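Local coordinates for glucose-binding protein (Thermus thermophilus HB27, PDB 2B3F) that binds galactose and, as a periplasmic solute-binding protein, is probably the receptor component of a sugar transport system, at residues A[171-176]-A[184-189]. Sequence-based numbering, arbitrary orientation.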
ATOM      1  N   HIS A 171       1.049   6.069   7.046  1.00 12.44           N
ATOM      2  CA  HIS A 171       0.431   6.184   5.734  1.00 12.36           C
ATOM      3  C   HIS A 171       0.079   7.626   5.410  1.00 13.02           C
ATOM      4  O   HIS A 171       0.390   8.123   4.344  1.00 13.75           O
ATOM      5  CB  HIS A 171      -0.813   5.306   5.625  1.00 12.45           C
ATOM      6  CG  HIS A 171      -1.309   5.187   4.224  1.00 12.57           C
ATOM      7  ND1 HIS A 171      -1.085   4.069   3.448  1.00 11.93           N
ATOM      8  CD2 HIS A 171      -1.969   6.076   3.443  1.00 13.63           C
ATOM      9  CE1 HIS A 171      -1.604   4.273   2.247  1.00 12.35           C
ATOM     10  NE2 HIS A 171      -2.156   5.476   2.221  1.00 13.00           N
ATOM     11  N   LEU A 172      -0.578   8.291   6.355  1.00 13.11           N
ATOM     12  CA  LEU A 172      -0.853   9.713   6.218  1.00 13.93           C
ATOM     13  C   LEU A 172       0.442  10.520   6.035  1.00 13.87           C
ATOM     14  O   LEU A 172       0.524  11.388   5.159  1.00 14.58           O
ATOM     15  CB  LEU A 172      -1.565  10.197   7.465  1.00 14.63           C
ATOM     16  CG  LEU A 172      -1.808  11.682   7.569  1.00 14.17           C
ATOM     17  CD1 LEU A 172      -2.682  12.200   6.424  1.00 16.44           C
ATOM     18  CD2 LEU A 172      -2.466  11.909   8.954  1.00 15.01           C
ATOM     19  N   TRP A 173       1.452  10.212   6.842  1.00 13.64           N
ATOM     20  CA  TRP A 173       2.732  10.909   6.790  1.00 14.00           C
ATOM     21  C   TRP A 173       3.369  10.845   5.389  1.00 13.93           C
ATOM     22  O   TRP A 173       3.867  11.839   4.910  1.00 14.83           O
ATOM     23  CB  TRP A 173       3.725  10.354   7.812  1.00 14.71           C
ATOM     24  CG  TRP A 173       5.039  11.095   7.846  1.00 14.50           C
ATOM     25  CD1 TRP A 173       5.352  12.195   8.614  1.00 15.76           C
ATOM     26  CD2 TRP A 173       6.228  10.807   7.079  1.00 13.54           C
ATOM     27  NE1 TRP A 173       6.640  12.598   8.370  1.00 15.94           N
ATOM     28  CE2 TRP A 173       7.210  11.768   7.442  1.00 14.22           C
ATOM     29  CE3 TRP A 173       6.556   9.834   6.128  1.00 15.10           C
ATOM     30  CZ2 TRP A 173       8.497  11.773   6.889  1.00 15.15           C
ATOM     31  CZ3 TRP A 173       7.826   9.839   5.578  1.00 15.20           C
ATOM     32  CH2 TRP A 173       8.785  10.812   5.957  1.00 15.01           C
ATOM     33  N   GLU A 174       3.313   9.695   4.716  1.00 14.07           N
ATOM     34  CA  GLU A 174       4.006   9.619   3.405  1.00 14.55           C
ATOM     35  C   GLU A 174       3.327  10.516   2.367  1.00 14.90           C
ATOM     36  O   GLU A 174       3.993  11.073   1.497  1.00 16.08           O
ATOM     37  CB  GLU A 174       4.245   8.193   2.915  1.00 14.07           C
ATOM     38  CG  GLU A 174       3.051   7.350   2.550  1.00 14.49           C
ATOM     39  CD  GLU A 174       3.467   5.937   2.115  1.00 13.44           C
ATOM     40  OE1 GLU A 174       4.624   5.527   2.411  1.00 13.22           O
ATOM     41  OE2 GLU A 174       2.631   5.242   1.506  1.00 13.58           O
ATOM     42  N   SER A 175       2.015  10.690   2.472  1.00 14.52           N
ATOM     43  CA  SER A 175       1.315  11.678   1.619  1.00 15.62           C
ATOM     44  C   SER A 175       1.756  13.107   1.945  1.00 16.18           C
ATOM     45  O   SER A 175       2.055  13.903   1.052  1.00 17.21           O
ATOM     46  CB  SER A 175      -0.193  11.576   1.738  1.00 15.85           C
ATOM     47  OG  SER A 175      -0.731  10.632   0.829  1.00 15.33           O
ATOM     48  N   VAL A 176       1.783  13.437   3.234  1.00 16.08           N
ATOM     49  CA  VAL A 176       2.241  14.758   3.659  1.00 16.53           C
ATOM     50  C   VAL A 176       3.671  15.024   3.189  1.00 17.16           C
ATOM     51  O   VAL A 176       3.947  16.086   2.618  1.00 17.67           O
ATOM     52  CB  VAL A 176       2.112  14.942   5.202  1.00 16.60           C
ATOM     53  CG1 VAL A 176       2.782  16.236   5.664  1.00 18.52           C
ATOM     54  CG2 VAL A 176       0.653  14.902   5.630  1.00 17.24           C
ATOM     55  N   ASP A 184      10.885  14.458  -6.434  1.00 20.86           N
ATOM     56  CA  ASP A 184      12.326  14.291  -6.542  1.00 21.37           C
ATOM     57  C   ASP A 184      12.980  14.184  -5.176  1.00 20.65           C
ATOM     58  O   ASP A 184      13.785  13.287  -4.953  1.00 20.71           O
ATOM     59  CB  ASP A 184      12.941  15.444  -7.334  1.00 22.68           C
ATOM     60  CG  ASP A 184      12.633  15.359  -8.825  1.00 25.84           C
ATOM     61  OD1 ASP A 184      12.552  14.243  -9.376  1.00 29.62           O
ATOM     62  OD2 ASP A 184      12.491  16.435  -9.445  1.00 33.86           O
ATOM     63  N   ASP A 185      12.648  15.100  -4.268  1.00 20.59           N
ATOM     64  CA  ASP A 185      13.239  15.060  -2.924  1.00 20.29           C
ATOM     65  C   ASP A 185      12.667  13.912  -2.084  1.00 19.22           C
ATOM     66  O   ASP A 185      13.389  13.363  -1.254  1.00 18.80           O
ATOM     67  CB  ASP A 185      13.112  16.397  -2.189  1.00 21.14           C
ATOM     68  CG  ASP A 185      14.312  17.306  -2.409  1.00 22.46           C
ATOM     69  OD1 ASP A 185      15.366  16.846  -2.895  1.00 23.58           O
ATOM     70  OD2 ASP A 185      14.183  18.496  -2.080  1.00 25.74           O
ATOM     71  N   TRP A 186      11.410  13.533  -2.322  1.00 19.02           N
ATOM     72  CA  TRP A 186      10.899  12.248  -1.781  1.00 18.65           C
ATOM     73  C   TRP A 186      11.846  11.110  -2.165  1.00 17.91           C
ATOM     74  O   TRP A 186      12.331  10.365  -1.309  1.00 17.13           O
ATOM     75  CB  TRP A 186       9.455  11.966  -2.222  1.00 18.13           C
ATOM     76  CG  TRP A 186       8.994  10.576  -1.895  1.00 17.81           C
ATOM     77  CD1 TRP A 186       8.886   9.522  -2.754  1.00 17.72           C
ATOM     78  CD2 TRP A 186       8.583  10.092  -0.612  1.00 16.46           C
ATOM     79  NE1 TRP A 186       8.460   8.405  -2.081  1.00 16.91           N
ATOM     80  CE2 TRP A 186       8.253   8.727  -0.765  1.00 16.41           C
ATOM     81  CE3 TRP A 186       8.484  10.677   0.655  1.00 17.55           C
ATOM     82  CZ2 TRP A 186       7.816   7.930   0.305  1.00 17.37           C
ATOM     83  CZ3 TRP A 186       8.045   9.890   1.724  1.00 16.75           C
ATOM     84  CH2 TRP A 186       7.707   8.530   1.537  1.00 16.57           C
ATOM     85  N   ASN A 187      12.153  10.980  -3.456  1.00 18.88           N
ATOM     86  CA  ASN A 187      13.069   9.927  -3.916  1.00 19.50           C
ATOM     87  C   ASN A 187      14.452  10.045  -3.299  1.00 19.37           C
ATOM     88  O   ASN A 187      15.130   9.029  -3.046  1.00 18.99           O
ATOM     89  CB  ASN A 187      13.192   9.924  -5.452  1.00 20.10           C
ATOM     90  CG  ASN A 187      11.899   9.466  -6.157  1.00 21.76           C
ATOM     91  OD1 ASN A 187      10.964   8.977  -5.519  1.00 22.54           O
ATOM     92  ND2 ASN A 187      11.852   9.622  -7.482  1.00 21.15           N
ATOM     93  N   ASN A 188      14.860  11.279  -3.024  1.00 19.89           N
ATOM     94  CA  ASN A 188      16.180  11.524  -2.451  1.00 20.23           C
ATOM     95  C   ASN A 188      16.325  11.070  -1.002  1.00 20.02           C
ATOM     96  O   ASN A 188      17.449  10.856  -0.544  1.00 20.76           O
ATOM     97  CB  ASN A 188      16.574  12.989  -2.604  1.00 20.60           C
ATOM     98  CG  ASN A 188      16.930  13.350  -4.046  1.00 22.93           C
ATOM     99  OD1 ASN A 188      17.317  12.484  -4.835  1.00 24.79           O
ATOM    100  ND2 ASN A 188      16.784  14.632  -4.392  1.00 22.95           N
ATOM    101  N   LEU A 189      15.215  10.883  -0.291  1.00 18.91           N
ATOM    102  CA  LEU A 189      15.310  10.293   1.043  1.00 19.46           C
ATOM    103  C   LEU A 189      15.834   8.869   0.965  1.00 19.47           C
ATOM    104  O   LEU A 189      16.608   8.440   1.825  1.00 20.96           O
ATOM    105  CB  LEU A 189      13.951  10.288   1.762  1.00 18.60           C
ATOM    106  CG  LEU A 189      13.336  11.631   2.117  1.00 19.51           C
ATOM    107  CD1 LEU A 189      11.888  11.443   2.596  1.00 18.99           C
ATOM    108  CD2 LEU A 189      14.170  12.347   3.175  1.00 20.18           C
TER
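Trp186 meets Trp173 with the edge of its six-membered ring and turns one face toward Glu174. The indole meeting is made through CZ3 of Trp173 and CZ3 of Trp186, 3.9 Å apart. The Trp173 atom lies in the plane of the Trp186 ring, and the two planes are inclined at about 53°, which rules out a parallel stack. One atom further round, CH2 of Trp186 rests 3.7 Å from CB of Glu174. This CB lies off the ring plane, on the side over which the carbonyl oxygen of Glu174 also sits, 4.2 Å from Trp186 CZ3. With no hydrogen bond across the pair, the contact is apolar and buried; Leu189 comes close to Trp173, CD1 to CH2 4.6 Å.

Both segments belong to helix 166-190 of a periplasmic binding protein fold, yet CA of Glu174 and CA of Trp186 are only 9.0 Å apart. That is about half of what twelve residues of straight alpha helix would span, so the helix must bend sharply here, and the indoles pack inside the bend.

Trp186 extends its ring anti to the backbone N (chi1 170°), and NE1 is hydrogen-bonded to the carbonyl of Gly344, the last residue of strand 341-344. Glu174 places CG between its N and carbonyl carbon (chi1 67°), sending an extended chain past the indole. Its carboxylate is held by Ser121 and Ser345 through OE2 and by Val347 N through OE1; the side chain of Glu174 lies about 9 Å from bound galactose. OE2 also sits 4.3 Å above the ring plane of His171, whose ND1 is hydrogen-bonded to His348 of the sugar pocket.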